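Local coordinates for putative protease (Parabacteroides distasonis ATCC 8503, PDB 3KD4), which is of unknown function but, as a putative exported protease with two domains of uncharacterised families, may act in protein or peptide breakdown, at residues L128-R133 / L203-Y208; I147-G152 / G173-H178. One frame throughout, in Å; residues are numbered along the deposited sequence.

Contact 1 (L128-R133 / L203-Y208)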
loop_
_atom_site.group_PDB
_atom_site.type_symbol
_atom_site.label_atom_id
_atom_site.label_comp_id
_atom_site.label_asym_id
_atom_site.label_seq_id
_atom_site.Cartn_x
_atom_site.Cartn_y
_atom_site.Cartn_z
ATOM N N LEU A 128 13.720 18.290 5.697
ATOM C CA LEU A 128 13.347 17.277 6.671
ATOM C C LEU A 128 11.895 16.893 6.353
ATOM O O LEU A 128 11.019 17.749 6.277
ATOM C CB LEU A 128 13.502 17.804 8.111
ATOM C CG LEU A 128 13.170 16.817 9.223
ATOM C CD1 LEU A 128 14.025 15.522 9.090
ATOM C CD2 LEU A 128 13.385 17.370 10.649
ATOM N N ASP A 129 11.637 15.599 6.171
ATOM C CA ASP A 129 10.394 15.121 5.603
ATOM C C ASP A 129 10.066 13.746 6.258
ATOM O O ASP A 129 10.685 12.756 5.921
ATOM C CB ASP A 129 10.571 14.991 4.080
ATOM C CG ASP A 129 9.251 14.800 3.313
ATOM O OD1 ASP A 129 8.189 14.462 3.905
ATOM O OD2 ASP A 129 9.300 15.010 2.067
ATOM N N ILE A 130 9.139 13.752 7.203
ATOM C CA ILE A 130 8.903 12.627 8.112
ATOM C C ILE A 130 7.462 12.156 7.954
ATOM O O ILE A 130 6.555 12.971 7.835
ATOM C CB ILE A 130 9.133 13.066 9.572
ATOM C CG1 ILE A 130 10.604 13.490 9.791
ATOM C CG2 ILE A 130 8.842 11.959 10.562
ATOM C CD1 ILE A 130 10.783 14.337 11.049
ATOM N N ASN A 131 7.289 10.833 7.917
ATOM C CA ASN A 131 6.011 10.176 8.016
ATOM C C ASN A 131 6.234 8.856 8.752
ATOM O O ASN A 131 6.428 7.810 8.126
ATOM C CB ASN A 131 5.433 9.896 6.621
ATOM C CG ASN A 131 4.119 9.137 6.679
ATOM O OD1 ASN A 131 3.293 9.359 7.571
ATOM N ND2 ASN A 131 3.910 8.255 5.716
ATOM N N GLU A 132 6.225 8.887 10.074
ATOM C CA GLU A 132 6.690 7.743 10.828
ATOM C C GLU A 132 5.554 7.067 11.563
ATOM O O GLU A 132 4.861 7.684 12.355
ATOM C CB GLU A 132 7.772 8.165 11.822
ATOM C CG GLU A 132 8.481 7.001 12.485
ATOM C CD GLU A 132 9.507 6.344 11.576
ATOM O OE1 GLU A 132 9.745 6.864 10.466
ATOM O OE2 GLU A 132 10.071 5.308 11.985
ATOM N N ARG A 133 5.377 5.790 11.288
ATOM C CA ARG A 133 4.445 4.966 12.054
ATOM C C ARG A 133 4.993 4.723 13.453
ATOM O O ARG A 133 6.129 4.278 13.566
ATOM C CB ARG A 133 4.302 3.606 11.359
ATOM C CG ARG A 133 3.259 2.731 11.968
ATOM C CD ARG A 133 3.233 1.320 11.374
ATOM N NE ARG A 133 4.362 0.534 11.882
ATOM C CZ ARG A 133 5.414 0.152 11.177
ATOM N NH1 ARG A 133 5.520 0.446 9.892
ATOM N NH2 ARG A 133 6.372 -0.532 11.766
ATOM N N LEU A 203 3.681 10.212 13.171
ATOM C CA LEU A 203 4.251 11.561 13.199
ATOM C C LEU A 203 4.498 11.966 11.748
ATOM O O LEU A 203 5.189 11.247 11.000
ATOM C CB LEU A 203 5.551 11.566 13.998
ATOM C CG LEU A 203 6.326 12.888 14.046
ATOM C CD1 LEU A 203 5.474 13.936 14.819
ATOM C CD2 LEU A 203 7.709 12.684 14.655
ATOM N N VAL A 204 3.943 13.108 11.349
ATOM C CA VAL A 204 4.136 13.667 10.010
ATOM C C VAL A 204 4.650 15.082 10.175
ATOM O O VAL A 204 4.110 15.865 10.959
ATOM C CB VAL A 204 2.828 13.643 9.188
ATOM C CG1 VAL A 204 3.027 14.231 7.747
ATOM C CG2 VAL A 204 2.265 12.213 9.180
ATOM N N ALA A 205 5.716 15.394 9.447
ATOM C CA ALA A 205 6.389 16.676 9.603
ATOM C C ALA A 205 7.201 16.999 8.375
ATOM O O ALA A 205 7.687 16.096 7.642
ATOM C CB ALA A 205 7.303 16.701 10.890
ATOM N N SER A 206 7.395 18.300 8.174
ATOM C CA SER A 206 8.074 18.810 6.997
ATOM C C SER A 206 8.695 20.163 7.252
ATOM O O SER A 206 8.090 21.004 7.920
ATOM C CB SER A 206 7.053 18.946 5.854
ATOM O OG SER A 206 7.586 19.582 4.721
ATOM N N THR A 207 9.877 20.385 6.671
ATOM C CA THR A 207 10.487 21.698 6.636
ATOM C C THR A 207 10.400 22.356 5.270
ATOM O O THR A 207 10.988 23.417 5.069
ATOM C CB THR A 207 11.957 21.690 7.144
ATOM O OG1 THR A 207 12.775 20.930 6.275
ATOM C CG2 THR A 207 12.063 21.164 8.626
ATOM N N TYR A 208 9.658 21.772 4.319
ATOM C CA TYR A 208 9.357 22.536 3.118
ATOM C C TYR A 208 8.460 23.748 3.523
ATOM O O TYR A 208 7.797 23.714 4.535
ATOM C CB TYR A 208 8.582 21.691 2.121
ATOM C CG TYR A 208 9.374 20.609 1.402
ATOM C CD1 TYR A 208 10.195 20.916 0.348
ATOM C CD2 TYR A 208 9.234 19.263 1.760
ATOM C CE1 TYR A 208 10.877 19.913 -0.347
ATOM C CE2 TYR A 208 9.893 18.301 1.099
ATOM C CZ TYR A 208 10.686 18.626 0.026
ATOM O OH TYR A 208 11.337 17.644 -0.615
HETATM O O HOH W 1 11.433 15.213 0.541
#
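I130 and A205 face each other as an antiparallel hydrogen-bonded pair. I130 N reaches A205 O at 2.8 Å, nearly straight at 173°, and A205 N returns the bond to I130 O. On the face that carries I130, A205 and L203 the packing is close and apolar: I130 CD1 lies 4.2 Å from A205 CB, a methyl small enough for the branched neighbour, and W15 and I147 close over this side. E132 shares this face, but its bent chain turns away to a salt bridge with K13.

The face of D129, N131, V204 and S206 is more polar; D129 and N131 are partly open to solvent, while V204 and S206 are buried. N131 lies alongside V204, its OD1 3.4 Å from V204 CG2. The D129 carboxylate stands perpendicular to the Y208 ring, with OD2 in the ring plane at the edge, 3.5 Å from CE2. A water joins D129 OD2 to Y208 OH, and L322 and A323 donate backbone N-H groups to the same carboxylate.

Past the strand end, T207 OG1, set between backbone N and carbonyl carbon (chi1 65°), accepts from L128 N at 2.9 Å. This hydroxyl and the bond from T207 N to L128 O carry the pairing one step on; S206 OG instead takes the Y208 amide in an ST turn. The several donors around D129 would probably favour its ionised form.

Contact 2 (I147-G152 / G173-H178); sequences ISVPEG and GIKEVH. With PO4 (phosphate ion), chain D.
V149 and K175 pair through two backbone hydrogen bonds, the tighter running from K175 N to V149 O at 2.7 Å. Their side chains lie side by side and point the same way, V149 CG2 touching K175 CE at 3.6 Å, so a branched valine supports the lysine's aliphatic part. Farther along this face, I147 CB meets V177 CG1 at 3.9 Å, and beta-branched residues suit the extended backbone here.

The other face, of S148 and E176, is more polar. I174, whose CB points away overall, touches S148 CB through its CG2 branch. S148 OG lies beside E176 CG; in one of the two E176 conformers a water links this hydroxyl to OE1, and OE2 meets S146 OG.

Beyond the strand, E151 N donates to G173 O at 2.9 Å, and the extended E151 side chain lies along G173. G173 has positive phi (76°), readily adopted without a side chain, and a water joins its N to E151 OE2. At G152 (phi 95°) a side chain would press on the carbonyl O of E151; its N bonds phosphate O2. K175 NZ is held by T153 O and, through the bend at chi3 (74°), also bonds that phosphate O2 at 2.7 Å. The anion, probably from the crystallisation liquor, is held by one ammonium and one backbone N-H.

Outward, W15 and L17 bond to the backbone of S148 and E169 to that of E176, so strands 140-150 and 174-184 are antiparallel neighbours inside the mixed sheet, between 6-17, parallel to 140-150, and 167-171, outermost on that side.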
loop_
_atom_site.group_PDB
_atom_site.type_symbol
_atom_site.label_atom_id
_atom_site.label_comp_id
_atom_site.label_asym_id
_atom_site.label_seq_id
_atom_site.Cartn_x
_atom_site.Cartn_y
_atom_site.Cartn_z
ATOM N N ILE A 147 11.895 16.292 17.021
ATOM C CA ILE A 147 12.363 16.902 15.749
ATOM C C ILE A 147 13.124 18.172 16.082
ATOM O O ILE A 147 12.633 18.955 16.879
ATOM C CB ILE A 147 11.194 17.260 14.837
ATOM C CG1 ILE A 147 10.370 16.015 14.470
ATOM C CG2 ILE A 147 11.692 17.972 13.524
ATOM C CD1 ILE A 147 8.926 16.400 13.876
ATOM N N SER A 148 14.338 18.341 15.551
ATOM C CA SER A 148 15.142 19.551 15.783
ATOM C C SER A 148 15.544 20.124 14.466
ATOM O O SER A 148 16.027 19.383 13.610
ATOM C CB SER A 148 16.409 19.231 16.567
ATOM O OG SER A 148 16.076 18.604 17.766
ATOM N N VAL A 149 15.341 21.429 14.310
ATOM C CA VAL A 149 15.698 22.166 13.096
ATOM C C VAL A 149 16.288 23.526 13.527
ATOM O O VAL A 149 16.085 23.968 14.673
ATOM C CB VAL A 149 14.498 22.362 12.125
ATOM C CG1 VAL A 149 13.744 21.036 11.880
ATOM C CG2 VAL A 149 13.532 23.436 12.635
ATOM N N PRO A 150 17.010 24.192 12.618
ATOM C CA PRO A 150 17.540 25.516 12.941
ATOM C C PRO A 150 16.427 26.538 13.149
ATOM O O PRO A 150 15.436 26.506 12.459
ATOM C CB PRO A 150 18.402 25.890 11.713
ATOM C CG PRO A 150 18.654 24.607 11.009
ATOM C CD PRO A 150 17.398 23.760 11.281
ATOM N N GLU A 151 16.599 27.404 14.139
ATOM C CA GLU A 151 15.687 28.518 14.292
ATOM C C GLU A 151 15.594 29.235 12.973
ATOM O O GLU A 151 16.592 29.418 12.270
ATOM C CB GLU A 151 16.121 29.469 15.413
ATOM C CG GLU A 151 15.762 28.815 16.715
ATOM C CD GLU A 151 16.083 29.603 17.949
ATOM O OE1 GLU A 151 16.806 30.643 17.871
ATOM O OE2 GLU A 151 15.602 29.134 19.015
ATOM N N GLY A 152 14.379 29.575 12.619
ATOM C CA GLY A 152 14.141 30.252 11.365
ATOM C C GLY A 152 13.755 29.343 10.220
ATOM O O GLY A 152 13.342 29.850 9.154
ATOM N N GLY A 173 20.098 28.173 19.311
ATOM C CA GLY A 173 19.730 28.485 17.914
ATOM C C GLY A 173 18.954 27.359 17.218
ATOM O O GLY A 173 18.818 27.356 16.007
ATOM N N ILE A 174 18.488 26.373 17.990
ATOM C CA ILE A 174 17.763 25.217 17.470
ATOM C C ILE A 174 16.348 25.222 18.035
ATOM O O ILE A 174 16.109 25.510 19.205
ATOM C CB ILE A 174 18.448 23.879 17.844
ATOM C CG1 ILE A 174 19.848 23.781 17.224
ATOM C CG2 ILE A 174 17.578 22.643 17.429
ATOM C CD1 ILE A 174 20.776 22.871 18.008
ATOM N N LYS A 175 15.406 24.885 17.175
ATOM C CA LYS A 175 14.022 24.774 17.536
ATOM C C LYS A 175 13.723 23.255 17.614
ATOM O O LYS A 175 13.990 22.510 16.664
ATOM C CB LYS A 175 13.216 25.502 16.455
ATOM C CG LYS A 175 11.823 25.082 16.274
ATOM C CD LYS A 175 11.035 26.101 15.428
ATOM C CE LYS A 175 11.389 26.065 13.936
ATOM N NZ LYS A 175 10.582 27.076 13.187
ATOM N N GLU A 176 13.230 22.807 18.762
ATOM C CA GLU A 176 12.940 21.403 18.971
ATOM C C GLU A 176 11.501 21.198 19.421
ATOM O O GLU A 176 10.958 21.992 20.193
ATOM C CB GLU A 176 13.885 20.821 20.015
ATOM C CG GLU A 176 13.633 19.361 20.273
ATOM C CD GLU A 176 14.558 18.818 21.305
ATOM O OE1 GLU A 176 15.502 19.548 21.684
ATOM O OE2 GLU A 176 14.337 17.660 21.734
ATOM N N VAL A 177 10.874 20.132 18.921
ATOM C CA VAL A 177 9.559 19.769 19.367
ATOM C C VAL A 177 9.582 18.273 19.676
ATOM O O VAL A 177 10.221 17.483 18.955
ATOM C CB VAL A 177 8.477 20.140 18.328
ATOM C CG1 VAL A 177 8.771 19.521 16.981
ATOM C CG2 VAL A 177 7.108 19.736 18.789
ATOM N N HIS A 178 8.929 17.897 20.760
ATOM C CA HIS A 178 8.898 16.517 21.145
ATOM C C HIS A 178 7.547 16.095 21.664
ATOM O O HIS A 178 6.761 16.934 22.119
ATOM C CB HIS A 178 10.028 16.154 22.134
ATOM C CG HIS A 178 9.994 16.887 23.439
ATOM N ND1 HIS A 178 10.668 18.074 23.655
ATOM C CD2 HIS A 178 9.406 16.570 24.620
ATOM C CE1 HIS A 178 10.484 18.460 24.907
ATOM N NE2 HIS A 178 9.713 17.576 25.511
HETATM P P PO4 D . 11.615 30.247 14.855
HETATM O O1 PO4 D . 12.715 29.895 15.827
HETATM O O2 PO4 D . 11.844 29.438 13.598
HETATM O O3 PO4 D . 10.277 29.895 15.460
HETATM O O4 PO4 D . 11.660 31.722 14.559
HETATM O O HOH W 2 17.512 19.771 19.939
HETATM O O HOH W 3 17.773 29.355 20.927
#

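The two contacts lie about 14 Å apart, centre to centre, in different sheets that pack against each other. Contact 1 joins an outer strand of the small three-stranded antiparallel sheet to its middle strand; contact 2 joins strands 140-150 and 174-184 of the large mixed sheet. Along the chain contact 2 is nested inside contact 1. I147 bridges the two layers, its CD1 3.4 Å from A205 CB and its CG2 3.4 Å from L128 CD2, while V149 meets T207. The chain passes between the sheets: 129-133 (small), 140-150 (large), 156-160 (small), 167-171 and 174-184 (large), 202-206 (small), so they interleave in sequence and pack on one apolar interior.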